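Local coordinates for intimin adherence protein (Escherichia coli O157:H7, PDB 3NCX) that probably mediates attachment of the bacterium to host cells, with its Ig-like and C-type lectin-like domains forming part of the adhesin that recognises the translocated receptor Tir, at residues Leu11-Lys16 against Val87-Lys92; Asn15-Ile20 against Phe38-Ser43. The protein carries 1 engineered substitution. One frame throughout, in Å; residues are numbered along the deposited sequence.

Contact 1: residues Leu11-Lys16 against Val87-Lys92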
ATOM      1  N   LEU A  11     -22.892  11.944 -11.167  1.00 23.21           N
ATOM      2  CA  LEU A  11     -21.838  11.001 -10.824  1.00 20.45           C
ATOM      3  C   LEU A  11     -20.992  11.533  -9.673  1.00 24.51           C
ATOM      4  O   LEU A  11     -20.639  12.713  -9.644  1.00 23.96           O
ATOM      5  CB  LEU A  11     -20.958  10.731 -12.046  1.00 24.83           C
ATOM      6  CG  LEU A  11     -19.791   9.759 -11.869  1.00 25.40           C
ATOM      7  CD1 LEU A  11     -20.294   8.390 -11.445  1.00 20.07           C
ATOM      8  CD2 LEU A  11     -18.988   9.666 -13.155  1.00 23.67           C
ATOM      9  N   LYS A  12     -20.669  10.654  -8.730  1.00 26.52           N
ATOM     10  CA  LYS A  12     -19.910  11.036  -7.545  1.00 26.37           C
ATOM     11  C   LYS A  12     -19.002   9.899  -7.082  1.00 32.76           C
ATOM     12  O   LYS A  12     -19.459   8.774  -6.876  1.00 31.22           O
ATOM     13  CB  LYS A  12     -20.866  11.428  -6.415  1.00 33.11           C
ATOM     14  CG  LYS A  12     -20.190  11.686  -5.077  1.00 39.42           C
ATOM     15  CD  LYS A  12     -19.547  13.063  -5.027  1.00 47.71           C
ATOM     16  CE  LYS A  12     -18.666  13.218  -3.794  1.00 51.03           C
ATOM     17  NZ  LYS A  12     -19.410  12.957  -2.529  1.00 53.84           N
ATOM     18  N   ILE A  13     -17.716  10.195  -6.924  1.00 32.39           N
ATOM     19  CA  ILE A  13     -16.781   9.223  -6.363  1.00 30.87           C
ATOM     20  C   ILE A  13     -16.707   9.366  -4.844  1.00 35.92           C
ATOM     21  O   ILE A  13     -16.302  10.409  -4.325  1.00 33.17           O
ATOM     22  CB  ILE A  13     -15.369   9.362  -6.963  1.00 23.76           C
ATOM     23  CG1 ILE A  13     -15.353   8.872  -8.411  1.00 20.92           C
ATOM     24  CG2 ILE A  13     -14.366   8.566  -6.145  1.00 27.79           C
ATOM     25  CD1 ILE A  13     -13.981   8.915  -9.049  1.00 16.20           C
ATOM     26  N   ASP A  14     -17.105   8.312  -4.139  1.00 31.28           N
ATOM     27  CA  ASP A  14     -17.120   8.319  -2.680  1.00 34.17           C
ATOM     28  C   ASP A  14     -15.740   8.620  -2.104  1.00 34.80           C
ATOM     29  O   ASP A  14     -14.748   7.994  -2.482  1.00 35.26           O
ATOM     30  CB  ASP A  14     -17.626   6.977  -2.145  1.00 34.99           C
ATOM     31  CG  ASP A  14     -18.815   7.130  -1.214  1.00 47.69           C
ATOM     32  OD1 ASP A  14     -18.601   7.371  -0.006  1.00 46.34           O
ATOM     33  OD2 ASP A  14     -19.964   7.005  -1.693  1.00 42.53           O
ATOM     34  N   ASN A  15     -15.684   9.582  -1.191  1.00 38.79           N
ATOM     35  CA  ASN A  15     -14.441   9.905  -0.501  1.00 37.71           C
ATOM     36  C   ASN A  15     -14.049   8.794   0.465  1.00 31.00           C
ATOM     37  O   ASN A  15     -12.888   8.670   0.858  1.00 25.18           O
ATOM     38  CB  ASN A  15     -14.571  11.235   0.240  1.00 33.43           C
ATOM     39  CG  ASN A  15     -13.334  11.575   1.043  1.00 41.89           C
ATOM     40  OD1 ASN A  15     -12.301  11.949   0.485  1.00 37.55           O
ATOM     41  ND2 ASN A  15     -13.431  11.450   2.363  1.00 37.85           N
ATOM     42  N   LYS A  16     -15.032   7.985   0.843  1.00 30.02           N
ATOM     43  CA  LYS A  16     -14.797   6.842   1.712  1.00 32.34           C
ATOM     44  C   LYS A  16     -14.247   5.686   0.881  1.00 34.56           C
ATOM     45  O   LYS A  16     -14.901   5.212  -0.048  1.00 31.43           O
ATOM     46  CB  LYS A  16     -16.099   6.424   2.398  1.00 34.67           C
ATOM     47  CG  LYS A  16     -15.913   5.764   3.756  1.00 39.70           C
ATOM     48  CD  LYS A  16     -15.843   6.799   4.875  1.00 40.18           C
ATOM     49  CE  LYS A  16     -17.157   7.561   5.008  1.00 41.48           C
ATOM     50  NZ  LYS A  16     -17.141   8.529   6.143  1.00 34.32           N
ATOM     51  N   VAL A  87     -15.898  12.011 -13.457  1.00 26.48           N
ATOM     52  CA  VAL A  87     -15.561  12.631 -12.185  1.00 24.43           C
ATOM     53  C   VAL A  87     -14.146  12.254 -11.755  1.00 23.68           C
ATOM     54  O   VAL A  87     -13.705  11.124 -11.966  1.00 28.12           O
ATOM     55  CB  VAL A  87     -16.576  12.233 -11.092  1.00 26.82           C
ATOM     56  CG1 VAL A  87     -15.896  12.091  -9.744  1.00 28.59           C
ATOM     57  CG2 VAL A  87     -17.713  13.244 -11.030  1.00 24.49           C
ATOM     58  N   SER A  88     -13.437  13.208 -11.158  1.00 20.21           N
ATOM     59  CA  SER A  88     -12.058  12.987 -10.735  1.00 20.89           C
ATOM     60  C   SER A  88     -11.934  12.726  -9.236  1.00 23.32           C
ATOM     61  O   SER A  88     -12.623  13.345  -8.426  1.00 18.92           O
ATOM     62  CB  SER A  88     -11.180  14.182 -11.119  1.00 16.63           C
ATOM     63  OG  SER A  88     -11.084  14.321 -12.524  1.00 19.15           O
ATOM     64  N   TYR A  89     -11.047  11.798  -8.885  1.00 21.53           N
ATOM     65  CA  TYR A  89     -10.675  11.546  -7.498  1.00 22.63           C
ATOM     66  C   TYR A  89      -9.153  11.574  -7.383  1.00 20.00           C
ATOM     67  O   TYR A  89      -8.468  10.765  -8.003  1.00 21.36           O
ATOM     68  CB  TYR A  89     -11.213  10.196  -7.021  1.00 27.80           C
ATOM     69  CG  TYR A  89     -10.626   9.740  -5.704  1.00 24.47           C
ATOM     70  CD1 TYR A  89      -9.484   8.950  -5.668  1.00 24.24           C
ATOM     71  CD2 TYR A  89     -11.207  10.103  -4.495  1.00 26.36           C
ATOM     72  CE1 TYR A  89      -8.938   8.534  -4.469  1.00 28.42           C
ATOM     73  CE2 TYR A  89     -10.668   9.691  -3.289  1.00 28.14           C
ATOM     74  CZ  TYR A  89      -9.533   8.906  -3.282  1.00 31.73           C
ATOM     75  OH  TYR A  89      -8.990   8.493  -2.086  1.00 32.49           O
ATOM     76  N   THR A  90      -8.627  12.504  -6.592  1.00 26.28           N
ATOM     77  CA  THR A  90      -7.181  12.705  -6.521  1.00 26.33           C
ATOM     78  C   THR A  90      -6.503  11.927  -5.394  1.00 26.08           C
ATOM     79  O   THR A  90      -7.010  11.855  -4.275  1.00 20.28           O
ATOM     80  CB  THR A  90      -6.825  14.197  -6.389  1.00 19.13           C
ATOM     81  OG1 THR A  90      -7.450  14.738  -5.221  1.00 35.31           O
ATOM     82  CG2 THR A  90      -7.300  14.964  -7.610  1.00 25.63           C
ATOM     83  N   ILE A  91      -5.348  11.349  -5.708  1.00 20.67           N
ATOM     84  CA  ILE A  91      -4.548  10.630  -4.727  1.00 26.55           C
ATOM     85  C   ILE A  91      -3.413  11.514  -4.231  1.00 26.67           C
ATOM     86  O   ILE A  91      -2.491  11.827  -4.982  1.00 26.09           O
ATOM     87  CB  ILE A  91      -3.929   9.352  -5.325  1.00 29.48           C
ATOM     88  CG1 ILE A  91      -5.001   8.474  -5.973  1.00 31.57           C
ATOM     89  CG2 ILE A  91      -3.189   8.574  -4.250  1.00 26.80           C
ATOM     90  CD1 ILE A  91      -5.824   7.688  -4.982  1.00 33.84           C
ATOM     91  N   LYS A  92      -3.481  11.920  -2.969  1.00 26.32           N
ATOM     92  CA  LYS A  92      -2.401  12.696  -2.371  1.00 29.32           C
ATOM     93  C   LYS A  92      -1.197  11.803  -2.094  1.00 27.41           C
ATOM     94  O   LYS A  92      -1.344  10.693  -1.579  1.00 27.65           O
ATOM     95  CB  LYS A  92      -2.872  13.377  -1.083  1.00 29.63           C
ATOM     96  CG  LYS A  92      -3.752  14.595  -1.319  1.00 37.74           C
ATOM     97  CD  LYS A  92      -2.941  15.747  -1.897  1.00 45.45           C
ATOM     98  CE  LYS A  92      -3.837  16.885  -2.355  1.00 45.89           C
ATOM     99  NZ  LYS A  92      -4.683  16.482  -3.511  1.00 54.68           N
TER

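Contact 2: residues Asn15-Ile20 against Phe38-Ser43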
ATOM      1  N   ASN A  15     -15.684   9.582  -1.191  1.00 38.79           N
ATOM      2  CA  ASN A  15     -14.441   9.905  -0.501  1.00 37.71           C
ATOM      3  C   ASN A  15     -14.049   8.794   0.465  1.00 31.00           C
ATOM      4  O   ASN A  15     -12.888   8.670   0.858  1.00 25.18           O
ATOM      5  CB  ASN A  15     -14.571  11.235   0.240  1.00 33.43           C
ATOM      6  CG  ASN A  15     -13.334  11.575   1.043  1.00 41.89           C
ATOM      7  OD1 ASN A  15     -12.301  11.949   0.485  1.00 37.55           O
ATOM      8  ND2 ASN A  15     -13.431  11.450   2.363  1.00 37.85           N
ATOM      9  N   LYS A  16     -15.032   7.985   0.843  1.00 30.02           N
ATOM     10  CA  LYS A  16     -14.797   6.842   1.712  1.00 32.34           C
ATOM     11  C   LYS A  16     -14.247   5.686   0.881  1.00 34.56           C
ATOM     12  O   LYS A  16     -14.901   5.212  -0.048  1.00 31.43           O
ATOM     13  CB  LYS A  16     -16.099   6.424   2.398  1.00 34.67           C
ATOM     14  CG  LYS A  16     -15.913   5.764   3.756  1.00 39.70           C
ATOM     15  CD  LYS A  16     -15.843   6.799   4.875  1.00 40.18           C
ATOM     16  CE  LYS A  16     -17.157   7.561   5.008  1.00 41.48           C
ATOM     17  NZ  LYS A  16     -17.141   8.529   6.143  1.00 34.32           N
ATOM     18  N   VAL A  17     -13.043   5.239   1.215  1.00 29.82           N
ATOM     19  CA  VAL A  17     -12.380   4.182   0.458  1.00 31.62           C
ATOM     20  C   VAL A  17     -12.442   2.834   1.176  1.00 33.25           C
ATOM     21  O   VAL A  17     -12.393   2.769   2.404  1.00 29.88           O
ATOM     22  CB  VAL A  17     -10.910   4.549   0.159  1.00 31.04           C
ATOM     23  CG1 VAL A  17     -10.037   3.310   0.133  1.00 28.37           C
ATOM     24  CG2 VAL A  17     -10.810   5.315  -1.151  1.00 29.28           C
ATOM     25  N   ASP A  18     -12.554   1.762   0.398  1.00 27.14           N
ATOM     26  CA  ASP A  18     -12.599   0.415   0.953  1.00 29.44           C
ATOM     27  C   ASP A  18     -11.233  -0.263   0.883  1.00 29.58           C
ATOM     28  O   ASP A  18     -10.833  -0.757  -0.171  1.00 19.44           O
ATOM     29  CB  ASP A  18     -13.636  -0.433   0.216  1.00 28.78           C
ATOM     30  CG  ASP A  18     -13.673  -1.865   0.708  1.00 40.50           C
ATOM     31  OD1 ASP A  18     -13.927  -2.772  -0.113  1.00 50.98           O
ATOM     32  OD2 ASP A  18     -13.448  -2.087   1.917  1.00 50.11           O
ATOM     33  N   ILE A  19     -10.522  -0.283   2.007  1.00 31.13           N
ATOM     34  CA  ILE A  19      -9.220  -0.939   2.071  1.00 22.76           C
ATOM     35  C   ILE A  19      -9.387  -2.454   2.122  1.00 24.01           C
ATOM     36  O   ILE A  19     -10.010  -2.992   3.038  1.00 27.94           O
ATOM     37  CB  ILE A  19      -8.384  -0.470   3.280  1.00 20.56           C
ATOM     38  CG1 ILE A  19      -7.942   0.984   3.103  1.00 19.45           C
ATOM     39  CG2 ILE A  19      -7.160  -1.357   3.453  1.00 15.93           C
ATOM     40  CD1 ILE A  19      -9.041   1.999   3.312  1.00 28.06           C
ATOM     41  N   ILE A  20      -8.821  -3.131   1.130  1.00 20.54           N
ATOM     42  CA  ILE A  20      -8.973  -4.573   0.981  1.00 21.37           C
ATOM     43  C   ILE A  20      -8.393  -5.364   2.153  1.00 17.84           C
ATOM     44  O   ILE A  20      -8.921  -6.410   2.525  1.00 16.15           O
ATOM     45  CB  ILE A  20      -8.305  -5.060  -0.320  1.00 22.05           C
ATOM     46  CG1 ILE A  20      -8.900  -4.331  -1.524  1.00 23.53           C
ATOM     47  CG2 ILE A  20      -8.460  -6.564  -0.472  1.00 20.41           C
ATOM     48  CD1 ILE A  20     -10.395  -4.516  -1.664  1.00 30.65           C
ATOM     49  N   PHE A  38      -7.285  -0.850  -2.822  1.00 15.91           N
ATOM     50  CA  PHE A  38      -8.523  -0.305  -2.274  1.00 19.90           C
ATOM     51  C   PHE A  38      -9.582  -0.078  -3.351  1.00 19.98           C
ATOM     52  O   PHE A  38      -9.260   0.173  -4.513  1.00 16.68           O
ATOM     53  CB  PHE A  38      -8.248   0.993  -1.509  1.00 17.48           C
ATOM     54  CG  PHE A  38      -7.610   2.070  -2.342  1.00 17.50           C
ATOM     55  CD1 PHE A  38      -8.375   3.088  -2.886  1.00 16.84           C
ATOM     56  CD2 PHE A  38      -6.243   2.071  -2.572  1.00 17.34           C
ATOM     57  CE1 PHE A  38      -7.790   4.083  -3.650  1.00 20.21           C
ATOM     58  CE2 PHE A  38      -5.652   3.063  -3.334  1.00 11.78           C
ATOM     59  CZ  PHE A  38      -6.426   4.070  -3.873  1.00 14.05           C
ATOM     60  N   LYS A  39     -10.846  -0.168  -2.952  1.00 21.50           N
ATOM     61  CA  LYS A  39     -11.964  -0.039  -3.881  1.00 22.49           C
ATOM     62  C   LYS A  39     -12.592   1.348  -3.819  1.00 20.54           C
ATOM     63  O   LYS A  39     -13.187   1.724  -2.807  1.00 18.71           O
ATOM     64  CB  LYS A  39     -13.034  -1.087  -3.571  1.00 24.44           C
ATOM     65  CG  LYS A  39     -12.514  -2.510  -3.462  1.00 25.81           C
ATOM     66  CD  LYS A  39     -12.370  -3.164  -4.825  1.00 36.94           C
ATOM     67  CE  LYS A  39     -13.724  -3.352  -5.489  1.00 43.11           C
ATOM     68  NZ  LYS A  39     -13.617  -4.141  -6.749  1.00 40.70           N
ATOM     69  N   LEU A  40     -12.463   2.106  -4.904  1.00 19.37           N
ATOM     70  CA  LEU A  40     -13.154   3.382  -5.029  1.00 17.86           C
ATOM     71  C   LEU A  40     -14.632   3.140  -5.323  1.00 22.00           C
ATOM     72  O   LEU A  40     -14.973   2.345  -6.198  1.00 21.31           O
ATOM     73  CB  LEU A  40     -12.526   4.232  -6.135  1.00 19.00           C
ATOM     74  CG  LEU A  40     -11.142   4.814  -5.840  1.00 19.53           C
ATOM     75  CD1 LEU A  40     -10.548   5.449  -7.085  1.00 13.26           C
ATOM     76  CD2 LEU A  40     -11.216   5.822  -4.703  1.00 13.79           C
ATOM     77  N   LYS A  41     -15.502   3.821  -4.584  1.00 25.44           N
ATOM     78  CA  LYS A  41     -16.942   3.636  -4.732  1.00 21.26           C
ATOM     79  C   LYS A  41     -17.582   4.777  -5.511  1.00 26.36           C
ATOM     80  O   LYS A  41     -17.645   5.906  -5.030  1.00 31.15           O
ATOM     81  CB  LYS A  41     -17.608   3.515  -3.359  1.00 30.57           C
ATOM     82  CG  LYS A  41     -19.120   3.324  -3.406  1.00 25.03           C
ATOM     83  CD  LYS A  41     -19.505   1.851  -3.346  1.00 40.19           C
ATOM     84  CE  LYS A  41     -18.977   1.076  -4.543  1.00 42.15           C
ATOM     85  NZ  LYS A  41     -19.210  -0.388  -4.402  1.00 43.76           N
ATOM     86  N   ALA A  42     -18.061   4.478  -6.715  1.00 29.71           N
ATOM     87  CA  ALA A  42     -18.748   5.473  -7.531  1.00 27.82           C
ATOM     88  C   ALA A  42     -20.255   5.414  -7.304  1.00 25.95           C
ATOM     89  O   ALA A  42     -20.799   4.369  -6.949  1.00 33.61           O
ATOM     90  CB  ALA A  42     -18.422   5.271  -9.003  1.00 24.37           C
ATOM     91  N   SER A  43     -20.923   6.544  -7.504  1.00 24.41           N
ATOM     92  CA  SER A  43     -22.371   6.618  -7.347  1.00 25.71           C
ATOM     93  C   SER A  43     -22.965   7.544  -8.401  1.00 27.13           C
ATOM     94  O   SER A  43     -22.241   8.294  -9.055  1.00 29.27           O
ATOM     95  CB  SER A  43     -22.738   7.113  -5.949  1.00 22.61           C
ATOM     96  OG  SER A  43     -22.335   8.459  -5.763  1.00 31.46           O
TER

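Contact 1: residues Leu11-Lys16 against Val87-Lys92
Ile13 meets both Val87 and Tyr89. Its CG1-CD1 branch, with CG1 beside the backbone N and anti to the carbonyl carbon (chi1 -72°), runs along Val87; CG1 lies 3.5 Å from CG1 of Val87, and here the two side chains run antiparallel alongside one another. CG2 meets Tyr89, reaching its CB at 3.7 Å. The Ile13 side chain stands roughly perpendicular to that of Tyr89, and CG2 approaches the ring obliquely, 3.9 Å from both CG and CD2. The end of the first branch, CD1, also lies 3.7 Å from Tyr89 CB, placing Ile13 between the two residues of strand 86-91 that face segment 11-16. Leu11 extends the apolar row at the other end, with its CD2 4.1 Å from CB of Val87, while CG2 of Val87 rests against the carbonyl oxygen of Leu11.

The backbones are farther apart than in a paired sheet: the nearest CA atoms, those of Ile13 and Tyr89, are separated by 6.6 Å. The segments share no hydrogen bonds, and their 309 Å² of buried surface comes mostly from these four residues. Each strand has its hydrogen-bonding partner elsewhere: strand 12-13 pairs with strand 37-43, whereas Val87 and Tyr89 bond to strand 75-81 through Ala79 and Ile77. Trp51 and Ala79 also touch Ile13. Apolar side chains meeting between strands that belong to two different antiparallel sheets are characteristic of the beta-sandwich of an Ig-like domain.

Contact 2: residues Asn15-Ile20 against Phe38-Ser43
An antiparallel beta ladder in the Ig-like domain joins Asn15-Ile20 to Phe38-Ser43, and its short register is defined by two residue pairs. Asp18 and Lys39 form the hydrogen-bonded pair: Asp18 N donates to Lys39 O at 3.3 Å, and Lys39 N returns a bond to Asp18 O at 2.8 Å. Both are fairly straight, with N-H...O angles of 164° and 162°. Ile19 and Phe38 make the adjacent non-hydrogen-bonded pair, and CA-H of Phe38 also approaches Asp18 O.

The side chains separate onto two faces. On the face of Asp18 and Lys39, these two run alongside each other in the same direction, and the contact is with the aliphatic part of the lysine: OD1 of Asp18 is 3.6 Å from Lys39 CG. The charged ends do not pair, since OD1 and NZ of these residues stand 6.8 Å apart; instead Asp18 OD2 forms a salt bridge with Arg25, and Lys39 NZ makes a weak hydrogen bond to Ser64.

On the Phe38 side, the ring is presented with CG between the backbone N and the carbonyl carbon (chi1 59°). Val17 comes to it obliquely, CG1 lying 3.4 Å from Phe38 CB and also close to CD1. Its other branch, CG2, touches Leu40 CD2 at 3.6 Å, and Leu40 CD2 sits in plane at the edge of the Phe38 ring. Leu28, Val67 and Ile91 also touch the Phe38 side chain, as expected of a sandwich interior. Beyond the ladder, Ile20 meets the bent lysine chain at a slant, its CD1 3.4 Å from Lys39 CG.

Following the chain from its N terminus, residues 11-16 overlap 15-20, so the two contacts share Asn15 and Lys16 and start from successive strands, 12-13 and 17-19. Contact 2 closes first, after 17 intervening residues that include strands 24-26 and 32-33. Contact 1 closes much later, with 70 residues between its segments, and its loop encloses nearly all of the shorter one. The centres lie about 9 Å apart. Strand 37-43 links them within one sheet, through probable hydrogen bonds from Asp14 N to Lys41 O and between Lys12 O and Ser43 N. Contact 1 then ties that sheet to strand 86-91 of the other, where Tyr89 also packs on Leu40.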